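Local coordinates for protein Plm1 (Streptomyces sp. HK803, PDB 4HXY) that probably reduces a beta-keto group of a growing polyketide with NADPH, as the ketoreductase of the first module of phoslactomycin biosynthesis, at residues L191-T196 / L217-Q222; V248-R253 / M297-E302; P269-V274 / D313-V318. One frame throughout, in Å; residues are numbered along the deposited sequence.

Contact 1 of 3, residues L191-T196 / L217-Q222. With NDP (NADPH dihydro-nicotinamide-adenine-dinucleotide phosphate), chain C.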
loop_
_atom_site.group_PDB
_atom_site.type_symbol
_atom_site.label_atom_id
_atom_site.label_comp_id
_atom_site.label_asym_id
_atom_site.label_seq_id
_atom_site.Cartn_x
_atom_site.Cartn_y
_atom_site.Cartn_z
ATOM N N LEU A 191 -0.381 -16.518 -14.412
ATOM C CA LEU A 191 -1.496 -15.590 -14.588
ATOM C C LEU A 191 -1.016 -14.178 -14.260
ATOM O O LEU A 191 -0.587 -13.915 -13.151
ATOM C CB LEU A 191 -2.664 -15.992 -13.689
ATOM C CG LEU A 191 -3.875 -15.060 -13.652
ATOM C CD1 LEU A 191 -4.526 -15.039 -15.038
ATOM C CD2 LEU A 191 -4.852 -15.512 -12.560
ATOM N N ILE A 192 -1.108 -13.278 -15.228
ATOM C CA ILE A 192 -0.663 -11.913 -15.046
ATOM C C ILE A 192 -1.881 -10.997 -15.162
ATOM O O ILE A 192 -2.416 -10.792 -16.251
ATOM C CB ILE A 192 0.437 -11.523 -16.053
ATOM C CG1 ILE A 192 1.624 -12.501 -15.987
ATOM C CG2 ILE A 192 0.888 -10.077 -15.804
ATOM C CD1 ILE A 192 2.680 -12.313 -17.090
ATOM N N THR A 193 -2.354 -10.486 -14.032
ATOM C CA THR A 193 -3.511 -9.587 -14.068
ATOM C C THR A 193 -2.986 -8.216 -14.478
ATOM O O THR A 193 -1.850 -7.857 -14.174
ATOM C CB THR A 193 -4.267 -9.516 -12.720
ATOM O OG1 THR A 193 -3.478 -8.751 -11.797
ATOM C CG2 THR A 193 -4.603 -10.946 -12.167
ATOM N N GLY A 194 -3.798 -7.444 -15.204
ATOM C CA GLY A 194 -3.293 -6.282 -15.903
ATOM C C GLY A 194 -2.246 -6.637 -16.957
ATOM O O GLY A 194 -1.389 -5.828 -17.271
ATOM N N GLY A 195 -2.327 -7.853 -17.485
ATOM C CA GLY A 195 -1.257 -8.435 -18.305
ATOM C C GLY A 195 -1.078 -7.780 -19.669
ATOM O O GLY A 195 -0.012 -7.873 -20.245
ATOM N N THR A 196 -2.108 -7.090 -20.160
ATOM C CA THR A 196 -2.016 -6.360 -21.432
ATOM C C THR A 196 -1.631 -4.894 -21.221
ATOM O O THR A 196 -1.455 -4.147 -22.186
ATOM C CB THR A 196 -3.336 -6.415 -22.191
ATOM O OG1 THR A 196 -4.409 -6.035 -21.318
ATOM C CG2 THR A 196 -3.613 -7.846 -22.739
ATOM N N LEU A 217 -1.007 -16.470 -19.208
ATOM C CA LEU A 217 -2.346 -15.901 -19.347
ATOM C C LEU A 217 -2.314 -14.431 -18.931
ATOM O O LEU A 217 -1.922 -14.099 -17.800
ATOM C CB LEU A 217 -3.343 -16.658 -18.492
ATOM C CG LEU A 217 -3.652 -18.128 -18.828
ATOM C CD1 LEU A 217 -4.953 -18.501 -18.166
ATOM C CD2 LEU A 217 -3.765 -18.351 -20.323
ATOM N N LEU A 218 -2.727 -13.566 -19.856
ATOM C CA LEU A 218 -2.758 -12.125 -19.632
ATOM C C LEU A 218 -4.211 -11.759 -19.384
ATOM O O LEU A 218 -5.075 -11.964 -20.250
ATOM C CB LEU A 218 -2.231 -11.368 -20.833
ATOM C CG LEU A 218 -0.860 -11.737 -21.377
ATOM C CD1 LEU A 218 -0.564 -10.818 -22.539
ATOM C CD2 LEU A 218 0.257 -11.662 -20.314
ATOM N N LEU A 219 -4.501 -11.275 -18.188
ATOM C CA LEU A 219 -5.892 -10.994 -17.788
ATOM C C LEU A 219 -6.122 -9.495 -17.637
ATOM O O LEU A 219 -5.358 -8.800 -16.965
ATOM C CB LEU A 219 -6.196 -11.701 -16.465
ATOM C CG LEU A 219 -7.615 -11.603 -15.902
ATOM C CD1 LEU A 219 -7.956 -12.829 -15.061
ATOM C CD2 LEU A 219 -7.748 -10.336 -15.056
ATOM N N SER A 220 -7.196 -9.007 -18.253
ATOM C CA SER A 220 -7.572 -7.586 -18.163
ATOM C C SER A 220 -9.015 -7.512 -18.611
ATOM O O SER A 220 -9.534 -8.485 -19.145
ATOM C CB SER A 220 -6.673 -6.713 -19.000
ATOM O OG SER A 220 -6.849 -6.938 -20.399
ATOM N N ARG A 221 -9.695 -6.396 -18.366
ATOM C CA ARG A 221 -11.084 -6.301 -18.821
ATOM C C ARG A 221 -11.174 -6.318 -20.346
ATOM O O ARG A 221 -12.140 -6.841 -20.902
ATOM C CB ARG A 221 -11.756 -5.062 -18.271
ATOM C CG ARG A 221 -11.953 -5.117 -16.772
ATOM C CD ARG A 221 -12.186 -3.755 -16.154
ATOM N NE ARG A 221 -11.131 -2.805 -16.442
ATOM C CZ ARG A 221 -11.144 -1.544 -16.011
ATOM N NH1 ARG A 221 -12.150 -1.111 -15.256
ATOM N NH2 ARG A 221 -10.175 -0.714 -16.341
ATOM N N GLN A 222 -10.181 -5.763 -21.011
ATOM C CA GLN A 222 -10.180 -5.711 -22.473
ATOM C C GLN A 222 -9.720 -7.013 -23.096
ATOM O O GLN A 222 -10.163 -7.362 -24.193
ATOM C CB GLN A 222 -9.327 -4.574 -22.982
ATOM C CG GLN A 222 -9.970 -3.213 -22.783
ATOM C CD GLN A 222 -9.032 -2.104 -23.107
ATOM O OE1 GLN A 222 -9.043 -1.559 -24.218
ATOM N NE2 GLN A 222 -8.151 -1.784 -22.153
HETATM P PA NDP C . -1.573 0.155 -16.973
HETATM O O1A NDP C . -0.832 0.142 -18.267
HETATM O O2A NDP C . -2.774 1.043 -16.847
HETATM O O5B NDP C . -2.013 -1.336 -16.609
HETATM C C5B NDP C . -3.065 -1.566 -15.694
HETATM C C4B NDP C . -3.803 -2.797 -16.131
HETATM O O4B NDP C . -4.835 -3.100 -15.214
HETATM C C3B NDP C . -4.484 -2.637 -17.469
HETATM O O3B NDP C . -4.138 -3.783 -18.271
HETATM C C2B NDP C . -5.965 -2.626 -17.165
HETATM O O2B NDP C . -6.579 -3.172 -18.315
HETATM C C1B NDP C . -5.987 -3.509 -15.921
HETATM N N9A NDP C . -7.176 -3.423 -15.083
HETATM C C8A NDP C . -7.703 -2.313 -14.458
HETATM N N7A NDP C . -8.825 -2.675 -13.798
HETATM C C5A NDP C . -9.010 -4.024 -13.974
HETATM C C6A NDP C . -9.963 -4.926 -13.530
HETATM N N6A NDP C . -10.995 -4.608 -12.756
HETATM N N1A NDP C . -9.845 -6.246 -13.929
HETATM C C2A NDP C . -8.780 -6.664 -14.718
HETATM N N3A NDP C . -7.834 -5.780 -15.169
HETATM C C4A NDP C . -7.962 -4.482 -14.782
HETATM O O3 NDP C . -0.597 0.547 -15.753
HETATM P PN NDP C . 0.891 0.067 -15.490
HETATM O O1N NDP C . 1.714 1.293 -15.388
HETATM O O2N NDP C . 1.341 -1.020 -16.381
HETATM O O5D NDP C . 0.838 -0.431 -13.972
HETATM C C5D NDP C . 0.429 -1.730 -13.634
HETATM C C4D NDP C . 0.540 -1.887 -12.126
HETATM O O4D NDP C . 1.805 -1.440 -11.670
HETATM C C3D NDP C . -0.490 -1.062 -11.391
HETATM O O3D NDP C . -1.096 -1.848 -10.410
HETATM C C2D NDP C . 0.296 0.056 -10.739
HETATM O O2D NDP C . -0.292 0.529 -9.545
HETATM C C1D NDP C . 1.659 -0.580 -10.559
HETATM N N1N NDP C . 2.738 0.416 -10.580
HETATM C C2N NDP C . 3.089 1.043 -11.741
HETATM C C3N NDP C . 3.996 2.104 -11.768
HETATM C C7N NDP C . 4.431 2.729 -13.035
HETATM O O7N NDP C . 5.487 3.608 -12.937
HETATM N N7N NDP C . 3.861 2.539 -14.216
HETATM C C4N NDP C . 4.838 2.338 -10.542
HETATM C C5N NDP C . 4.381 1.593 -9.332
HETATM C C6N NDP C . 3.377 0.655 -9.400
HETATM P P2B NDP C . -8.148 -3.063 -18.609
HETATM O O1X NDP C . -8.305 -3.621 -20.005
HETATM O O2X NDP C . -8.617 -1.604 -18.527
HETATM O O3X NDP C . -8.910 -3.827 -17.607
#

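Contact 2 of 3, residues V248-R253 / M297-E302. With NDP (NADPH dihydro-nicotinamide-adenine-dinucleotide phosphate), chain C.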
loop_
_atom_site.group_PDB
_atom_site.type_symbol
_atom_site.label_atom_id
_atom_site.label_comp_id
_atom_site.label_asym_id
_atom_site.label_seq_id
_atom_site.Cartn_x
_atom_site.Cartn_y
_atom_site.Cartn_z
ATOM N N VAL A 248 -11.428 -10.551 -18.555
ATOM C CA VAL A 248 -12.003 -10.885 -17.258
ATOM C C VAL A 248 -11.766 -9.726 -16.290
ATOM O O VAL A 248 -10.695 -9.161 -16.257
ATOM C CB VAL A 248 -11.411 -12.206 -16.653
ATOM C CG1 VAL A 248 -11.918 -12.476 -15.247
ATOM C CG2 VAL A 248 -11.743 -13.423 -17.529
ATOM N N ASP A 249 -12.818 -9.341 -15.583
ATOM C CA ASP A 249 -12.705 -8.411 -14.454
ATOM C C ASP A 249 -12.161 -9.174 -13.232
ATOM O O ASP A 249 -12.780 -10.107 -12.740
ATOM C CB ASP A 249 -14.103 -7.855 -14.179
ATOM C CG ASP A 249 -14.135 -6.778 -13.107
ATOM O OD1 ASP A 249 -13.169 -6.632 -12.355
ATOM O OD2 ASP A 249 -15.173 -6.082 -13.040
ATOM N N VAL A 250 -11.011 -8.730 -12.729
ATOM C CA VAL A 250 -10.305 -9.404 -11.635
ATOM C C VAL A 250 -11.097 -9.388 -10.322
ATOM O O VAL A 250 -10.784 -10.146 -9.405
ATOM C CB VAL A 250 -8.873 -8.814 -11.446
ATOM C CG1 VAL A 250 -8.935 -7.407 -10.821
ATOM C CG2 VAL A 250 -7.986 -9.774 -10.640
ATOM N N THR A 251 -12.120 -8.538 -10.235
ATOM C CA THR A 251 -12.992 -8.470 -9.068
ATOM C C THR A 251 -14.246 -9.351 -9.202
ATOM O O THR A 251 -15.013 -9.472 -8.241
ATOM C CB THR A 251 -13.461 -7.017 -8.756
ATOM O OG1 THR A 251 -14.404 -6.560 -9.739
ATOM C CG2 THR A 251 -12.270 -6.037 -8.701
ATOM N N ASP A 252 -14.441 -9.970 -10.366
ATOM C CA ASP A 252 -15.642 -10.768 -10.640
ATOM C C ASP A 252 -15.438 -12.217 -10.199
ATOM O O ASP A 252 -14.743 -13.001 -10.854
ATOM C CB ASP A 252 -15.997 -10.682 -12.130
ATOM C CG ASP A 252 -17.287 -11.399 -12.485
ATOM O OD1 ASP A 252 -17.583 -12.471 -11.939
ATOM O OD2 ASP A 252 -18.005 -10.884 -13.351
ATOM N N ARG A 253 -16.046 -12.554 -9.075
ATOM C CA ARG A 253 -15.853 -13.861 -8.461
ATOM C C ARG A 253 -16.259 -15.013 -9.383
ATOM O O ARG A 253 -15.548 -16.017 -9.477
ATOM C CB ARG A 253 -16.637 -13.954 -7.163
ATOM C CG ARG A 253 -16.503 -15.298 -6.452
ATOM C CD ARG A 253 -17.310 -15.301 -5.169
ATOM N NE ARG A 253 -16.649 -14.478 -4.158
ATOM C CZ ARG A 253 -15.693 -14.914 -3.347
ATOM N NH1 ARG A 253 -15.297 -16.179 -3.394
ATOM N NH2 ARG A 253 -15.147 -14.085 -2.472
ATOM N N MET A 297 -9.869 1.616 -5.478
ATOM C CA MET A 297 -9.214 0.505 -4.768
ATOM C C MET A 297 -9.647 -0.877 -5.307
ATOM O O MET A 297 -9.048 -1.890 -4.959
ATOM C CB MET A 297 -9.497 0.597 -3.251
ATOM C CG MET A 297 -8.940 1.836 -2.581
ATOM S SD MET A 297 -9.410 2.076 -0.871
ATOM C CE MET A 297 -8.498 0.718 -0.064
ATOM N N ALA A 298 -10.678 -0.927 -6.153
ATOM C CA ALA A 298 -11.359 -2.200 -6.441
ATOM C C ALA A 298 -10.447 -3.243 -7.098
ATOM O O ALA A 298 -10.258 -4.343 -6.554
ATOM C CB ALA A 298 -12.530 -1.944 -7.327
ATOM N N ALA A 299 -9.940 -2.937 -8.295
ATOM C CA ALA A 299 -9.091 -3.913 -9.016
ATOM C C ALA A 299 -7.882 -4.320 -8.180
ATOM O O ALA A 299 -7.524 -5.498 -8.086
ATOM C CB ALA A 299 -8.650 -3.390 -10.373
ATOM N N LYS A 300 -7.237 -3.339 -7.571
ATOM C CA LYS A 300 -6.002 -3.597 -6.843
ATOM C C LYS A 300 -6.280 -4.437 -5.596
ATOM O O LYS A 300 -5.739 -5.534 -5.445
ATOM C CB LYS A 300 -5.310 -2.264 -6.522
ATOM C CG LYS A 300 -3.939 -2.417 -5.935
ATOM C CD LYS A 300 -3.187 -1.064 -5.893
ATOM C CE LYS A 300 -2.521 -0.683 -7.239
ATOM N NZ LYS A 300 -1.337 -1.514 -7.563
ATOM N N VAL A 301 -7.182 -3.966 -4.734
ATOM C CA VAL A 301 -7.427 -4.602 -3.429
ATOM C C VAL A 301 -8.395 -5.786 -3.508
ATOM O O VAL A 301 -8.095 -6.890 -3.033
ATOM C CB VAL A 301 -7.911 -3.614 -2.388
ATOM C CG1 VAL A 301 -8.086 -4.307 -1.040
ATOM C CG2 VAL A 301 -6.916 -2.456 -2.246
ATOM N N GLU A 302 -9.581 -5.555 -4.052
ATOM C CA GLU A 302 -10.564 -6.626 -4.130
ATOM C C GLU A 302 -10.075 -7.741 -5.079
ATOM O O GLU A 302 -10.295 -8.923 -4.793
ATOM C CB GLU A 302 -11.949 -6.077 -4.508
ATOM C CG GLU A 302 -12.475 -4.989 -3.527
ATOM C CD GLU A 302 -12.437 -5.393 -2.040
ATOM O OE1 GLU A 302 -12.819 -6.545 -1.708
ATOM O OE2 GLU A 302 -12.012 -4.557 -1.197
HETATM P PA NDP C . -1.573 0.155 -16.973
HETATM O O1A NDP C . -0.832 0.142 -18.267
HETATM O O2A NDP C . -2.774 1.043 -16.847
HETATM O O5B NDP C . -2.013 -1.336 -16.609
HETATM C C5B NDP C . -3.065 -1.566 -15.694
HETATM C C4B NDP C . -3.803 -2.797 -16.131
HETATM O O4B NDP C . -4.835 -3.100 -15.214
HETATM C C3B NDP C . -4.484 -2.637 -17.469
HETATM O O3B NDP C . -4.138 -3.783 -18.271
HETATM C C2B NDP C . -5.965 -2.626 -17.165
HETATM O O2B NDP C . -6.579 -3.172 -18.315
HETATM C C1B NDP C . -5.987 -3.509 -15.921
HETATM N N9A NDP C . -7.176 -3.423 -15.083
HETATM C C8A NDP C . -7.703 -2.313 -14.458
HETATM N N7A NDP C . -8.825 -2.675 -13.798
HETATM C C5A NDP C . -9.010 -4.024 -13.974
HETATM C C6A NDP C . -9.963 -4.926 -13.530
HETATM N N6A NDP C . -10.995 -4.608 -12.756
HETATM N N1A NDP C . -9.845 -6.246 -13.929
HETATM C C2A NDP C . -8.780 -6.664 -14.718
HETATM N N3A NDP C . -7.834 -5.780 -15.169
HETATM C C4A NDP C . -7.962 -4.482 -14.782
HETATM O O3 NDP C . -0.597 0.547 -15.753
HETATM P PN NDP C . 0.891 0.067 -15.490
HETATM O O1N NDP C . 1.714 1.293 -15.388
HETATM O O2N NDP C . 1.341 -1.020 -16.381
HETATM O O5D NDP C . 0.838 -0.431 -13.972
HETATM C C5D NDP C . 0.429 -1.730 -13.634
HETATM C C4D NDP C . 0.540 -1.887 -12.126
HETATM O O4D NDP C . 1.805 -1.440 -11.670
HETATM C C3D NDP C . -0.490 -1.062 -11.391
HETATM O O3D NDP C . -1.096 -1.848 -10.410
HETATM C C2D NDP C . 0.296 0.056 -10.739
HETATM O O2D NDP C . -0.292 0.529 -9.545
HETATM C C1D NDP C . 1.659 -0.580 -10.559
HETATM N N1N NDP C . 2.738 0.416 -10.580
HETATM C C2N NDP C . 3.089 1.043 -11.741
HETATM C C3N NDP C . 3.996 2.104 -11.768
HETATM C C7N NDP C . 4.431 2.729 -13.035
HETATM O O7N NDP C . 5.487 3.608 -12.937
HETATM N N7N NDP C . 3.861 2.539 -14.216
HETATM C C4N NDP C . 4.838 2.338 -10.542
HETATM C C5N NDP C . 4.381 1.593 -9.332
HETATM C C6N NDP C . 3.377 0.655 -9.400
HETATM P P2B NDP C . -8.148 -3.063 -18.609
HETATM O O1X NDP C . -8.305 -3.621 -20.005
HETATM O O2X NDP C . -8.617 -1.604 -18.527
HETATM O O3X NDP C . -8.910 -3.827 -17.607
#

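Contact 3 of 3, residues P269-V274 / D313-V318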
loop_
_atom_site.group_PDB
_atom_site.type_symbol
_atom_site.label_atom_id
_atom_site.label_comp_id
_atom_site.label_asym_id
_atom_site.label_seq_id
_atom_site.Cartn_x
_atom_site.Cartn_y
_atom_site.Cartn_z
ATOM N N PRO A 269 -3.155 -26.089 -13.742
ATOM C CA PRO A 269 -3.589 -25.129 -12.715
ATOM C C PRO A 269 -2.655 -23.915 -12.624
ATOM O O PRO A 269 -1.462 -24.040 -12.881
ATOM C CB PRO A 269 -3.539 -25.956 -11.428
ATOM C CG PRO A 269 -2.526 -27.010 -11.701
ATOM C CD PRO A 269 -2.692 -27.354 -13.136
ATOM N N VAL A 270 -3.219 -22.750 -12.297
ATOM C CA VAL A 270 -2.432 -21.548 -12.023
ATOM C C VAL A 270 -1.442 -21.886 -10.930
ATOM O O VAL A 270 -1.842 -22.394 -9.878
ATOM C CB VAL A 270 -3.322 -20.343 -11.581
ATOM C CG1 VAL A 270 -2.445 -19.138 -11.149
ATOM C CG2 VAL A 270 -4.284 -19.961 -12.695
ATOM N N ARG A 271 -0.158 -21.634 -11.208
ATOM C CA ARG A 271 0.937 -21.833 -10.246
ATOM C C ARG A 271 1.604 -20.533 -9.800
ATOM O O ARG A 271 2.177 -20.489 -8.726
ATOM C CB ARG A 271 2.007 -22.776 -10.826
ATOM C CG ARG A 271 1.476 -24.158 -11.249
ATOM C CD ARG A 271 0.787 -24.864 -10.101
ATOM N NE ARG A 271 1.705 -25.052 -8.971
ATOM C CZ ARG A 271 1.371 -24.957 -7.684
ATOM N NH1 ARG A 271 0.128 -24.656 -7.312
ATOM N NH2 ARG A 271 2.299 -25.152 -6.759
ATOM N N THR A 272 1.527 -19.486 -10.620
ATOM C CA THR A 272 2.102 -18.175 -10.289
ATOM C C THR A 272 1.085 -17.106 -10.639
ATOM O O THR A 272 0.420 -17.176 -11.682
ATOM C CB THR A 272 3.429 -17.909 -11.034
ATOM O OG1 THR A 272 4.458 -18.755 -10.509
ATOM C CG2 THR A 272 3.879 -16.432 -10.914
ATOM N N VAL A 273 0.957 -16.132 -9.746
ATOM C CA VAL A 273 0.184 -14.935 -10.018
ATOM C C VAL A 273 1.087 -13.719 -9.928
ATOM O O VAL A 273 1.825 -13.561 -8.959
ATOM C CB VAL A 273 -0.931 -14.761 -9.000
ATOM C CG1 VAL A 273 -1.561 -13.378 -9.163
ATOM C CG2 VAL A 273 -1.971 -15.869 -9.162
ATOM N N VAL A 274 1.006 -12.851 -10.931
ATOM C CA VAL A 274 1.586 -11.520 -10.847
ATOM C C VAL A 274 0.411 -10.559 -10.982
ATOM O O VAL A 274 -0.282 -10.564 -11.994
ATOM C CB VAL A 274 2.605 -11.236 -11.949
ATOM C CG1 VAL A 274 3.130 -9.787 -11.802
ATOM C CG2 VAL A 274 3.752 -12.233 -11.860
ATOM N N ASP A 313 -2.742 -22.400 -3.098
ATOM C CA ASP A 313 -1.558 -23.204 -3.374
ATOM C C ASP A 313 -0.864 -22.640 -4.616
ATOM O O ASP A 313 -1.250 -22.951 -5.745
ATOM C CB ASP A 313 -1.957 -24.673 -3.615
ATOM C CG ASP A 313 -2.807 -25.249 -2.487
ATOM O OD1 ASP A 313 -2.484 -24.972 -1.311
ATOM O OD2 ASP A 313 -3.810 -25.960 -2.772
ATOM N N LEU A 314 0.104 -21.759 -4.416
ATOM C CA LEU A 314 0.870 -21.180 -5.528
ATOM C C LEU A 314 2.350 -21.248 -5.222
ATOM O O LEU A 314 2.751 -21.182 -4.050
ATOM C CB LEU A 314 0.515 -19.710 -5.741
ATOM C CG LEU A 314 -0.924 -19.395 -6.128
ATOM C CD1 LEU A 314 -1.198 -17.882 -6.015
ATOM C CD2 LEU A 314 -1.189 -19.921 -7.535
ATOM N N ASP A 315 3.150 -21.346 -6.279
ATOM C CA ASP A 315 4.601 -21.228 -6.207
ATOM C C ASP A 315 5.016 -19.797 -5.855
ATOM O O ASP A 315 6.039 -19.587 -5.186
ATOM C CB ASP A 315 5.255 -21.585 -7.553
ATOM C CG ASP A 315 5.105 -23.068 -7.928
ATOM O OD1 ASP A 315 4.886 -23.888 -7.029
ATOM O OD2 ASP A 315 5.236 -23.400 -9.128
ATOM N N ASP A 316 4.267 -18.828 -6.392
ATOM C CA ASP A 316 4.530 -17.411 -6.201
ATOM C C ASP A 316 3.260 -16.586 -6.321
ATOM O O ASP A 316 2.377 -16.899 -7.122
ATOM C CB ASP A 316 5.568 -16.914 -7.217
ATOM C CG ASP A 316 6.968 -17.237 -6.795
ATOM O OD1 ASP A 316 7.364 -16.826 -5.672
ATOM O OD2 ASP A 316 7.665 -17.929 -7.576
ATOM N N PHE A 317 3.193 -15.538 -5.515
ATOM C CA PHE A 317 2.071 -14.604 -5.490
ATOM C C PHE A 317 2.697 -13.228 -5.362
ATOM O O PHE A 317 3.152 -12.856 -4.270
ATOM C CB PHE A 317 1.192 -14.947 -4.284
ATOM C CG PHE A 317 -0.077 -14.149 -4.162
ATOM C CD1 PHE A 317 -1.238 -14.564 -4.773
ATOM C CD2 PHE A 317 -0.132 -13.054 -3.333
ATOM C CE1 PHE A 317 -2.431 -13.858 -4.621
ATOM C CE2 PHE A 317 -1.332 -12.345 -3.165
ATOM C CZ PHE A 317 -2.469 -12.741 -3.830
ATOM N N VAL A 318 2.740 -12.512 -6.486
ATOM C CA VAL A 318 3.552 -11.313 -6.636
ATOM C C VAL A 318 2.624 -10.129 -6.828
ATOM O O VAL A 318 1.874 -10.068 -7.801
ATOM C CB VAL A 318 4.516 -11.418 -7.824
ATOM C CG1 VAL A 318 5.431 -10.183 -7.918
ATOM C CG2 VAL A 318 5.377 -12.692 -7.685
HETATM O O HOH W 1 -3.499 -23.595 -8.135
HETATM O O HOH W 2 4.902 -21.263 -11.210
HETATM O O HOH W 3 6.993 -19.129 -9.803
#

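Contact 1 of 3, residues L191-T196 / L217-Q222
Leu191 to Thr193 and Leu217 to Leu219 run side by side as parallel strands, and this end of the contact is tight. Leu219 N donates to Ile192 O at 2.9 Å, almost straight (177°), and Ile192 N to Leu217 O at 2.8 Å. With CG anti to its backbone nitrogen (chi1 175°), Leu191 sets CD1 against Leu219 CB at 4.0 Å. On the other face Ile192 CD1 lies beside Leu218 CD2, 4.1 Å away. A type II turn then brings Gly195 N above the carbonyl plane of Leu219, 3.2 Å from its O, and so near the strand that a CB on Gly195 would probably clash with Leu218 CA and Ile192 O. The far end is polar and looser: Thr196 OG1 and Ser220 OG share a hydrogen bond of 2.8 Å, and Ser220 OG also bonds Gly223 N. Exposed Arg221 and Gln222, just past the end of strand 215-220, grip the 2'-phosphate of NADPH, Arg221 NE reaching O3X at 2.7 Å. Strands 189-193 and 215-220 with helix 198-210 form a beta-alpha-beta unit of the NADPH-binding Rossmann fold; helix 229-237 covers Leu218, while helix 253-265 packs on Leu217 and Leu219.

Contact 2 of 3, residues V248-R253 / M297-E302
In the adenine pocket of the NADPH site, Val250 and Thr251 close against Ala298 and Ala299 of helix 290-310. The contact itself is small and made by methyl groups. Val250 CG1, held between the backbone nitrogen and the carbonyl carbon (chi1 72°), comes 3.6 Å from Ala299 O and 4.1 Å from Ala299 CB, and it also touches the adenine near N1A. Thr251 turns its methyl to the helix, CG2 lying 3.4 Å from Ala298 O, while its hydroxyl faces back to Asp249. A wider, pi-type turn occupies this part of the helix, at 298-302. The base is read by the loop in the manner of many Rossmann-fold short-chain dehydrogenases, through an Asp-Val pair after the third strand. Val250 N donates to the adenine N1A at 3.0 Å and 178°. The adenine N6A donates to Asp249 OD1 at 3.0 Å. Thr251 N donates to the same OD1, an Asx turn, and Thr251 OG1 adds a second bond from the same face of the carboxylate. Ala299 CB lies on one side of the adenine plane at its N7A edge, 3.5 Å from N7A, and the Arg221 guanidinium sets a face over N7A from the other side. One residue on, Lys300 bends at its last two torsions and sends NZ to the nicotinamide ribose, donating to O3D at 2.9 Å and to O2D; Asn339 OD1 is a further partner of NZ. Asp252 follows as the N-cap of helix 253-265, and Glu302 directs its carboxylate away from the loop to a salt bridge with Arg106.

Contact 3 of 3, residues P269-V274 / D313-V318
Thr272 to Val274 pair with Asp316 to Val318 as almost exactly parallel strands, 5° apart, with both the N and the O of Val273 bonded to the second strand: N donates to Asp316 O at 3.1 Å and O accepts from Val318 N at 2.8 Å. Ahead of the ladder, Asp315 N reaches Arg271 O at 2.8 Å in the carbonyl plane. Leu314 packs beside this bond, CD1 against Val273 CG2 at 3.8 Å and CD2 alongside Val270 CG1. At the more exposed end Arg271 has two conformers; in one the chain bends at chi2 and chi3 and NH2 makes a salt bridge with Asp315 OD1 at 2.9 Å, a weak hydrogen bond, the planes 84° apart. Water 2 links Asp315 OD2 to Thr272 OG1, and water 3 ties that hydroxyl to OD2 of Asp316, whose OD1 salt-bridges Arg355. An alanine in place of Asp315 would take away the carboxylate, which would probably leave the Arg271 guanidinium freer to turn and water 2 without one of its mates. Strand 189-193 borders 270-275 on its other edge and strand 357-361 continues beyond 316-322; helix 290-310 packs over Val273 and Phe317, and helix 388-400 meets Asp316 and Val318 on the other face.

In the fold
The three contacts belong to one Rossmann-type ketoreductase domain. Contacts 1 and 3, centres 14 Å apart, lie in the same parallel sheet: strands 189-193 and 270-275 are neighbours, joined by probable hydrogen bonds such as Thr193 N to Val274 O. Contact 2, 12 Å from contact 1, sits beyond the C-terminal ends of that contact's strands and meets it through Ser220 O and Val248 N. Contacts 2 and 3 are 17 Å apart without touching, yet their segments alternate along the chain, because helix 290-310 connects strands 270-275 and 316-322. Contact 1 precedes both. At the sheet's C-terminal side, contacts 1 and 2 both line the adenosine half of the NADPH site, and contact 2 also reaches the nicotinamide ribose.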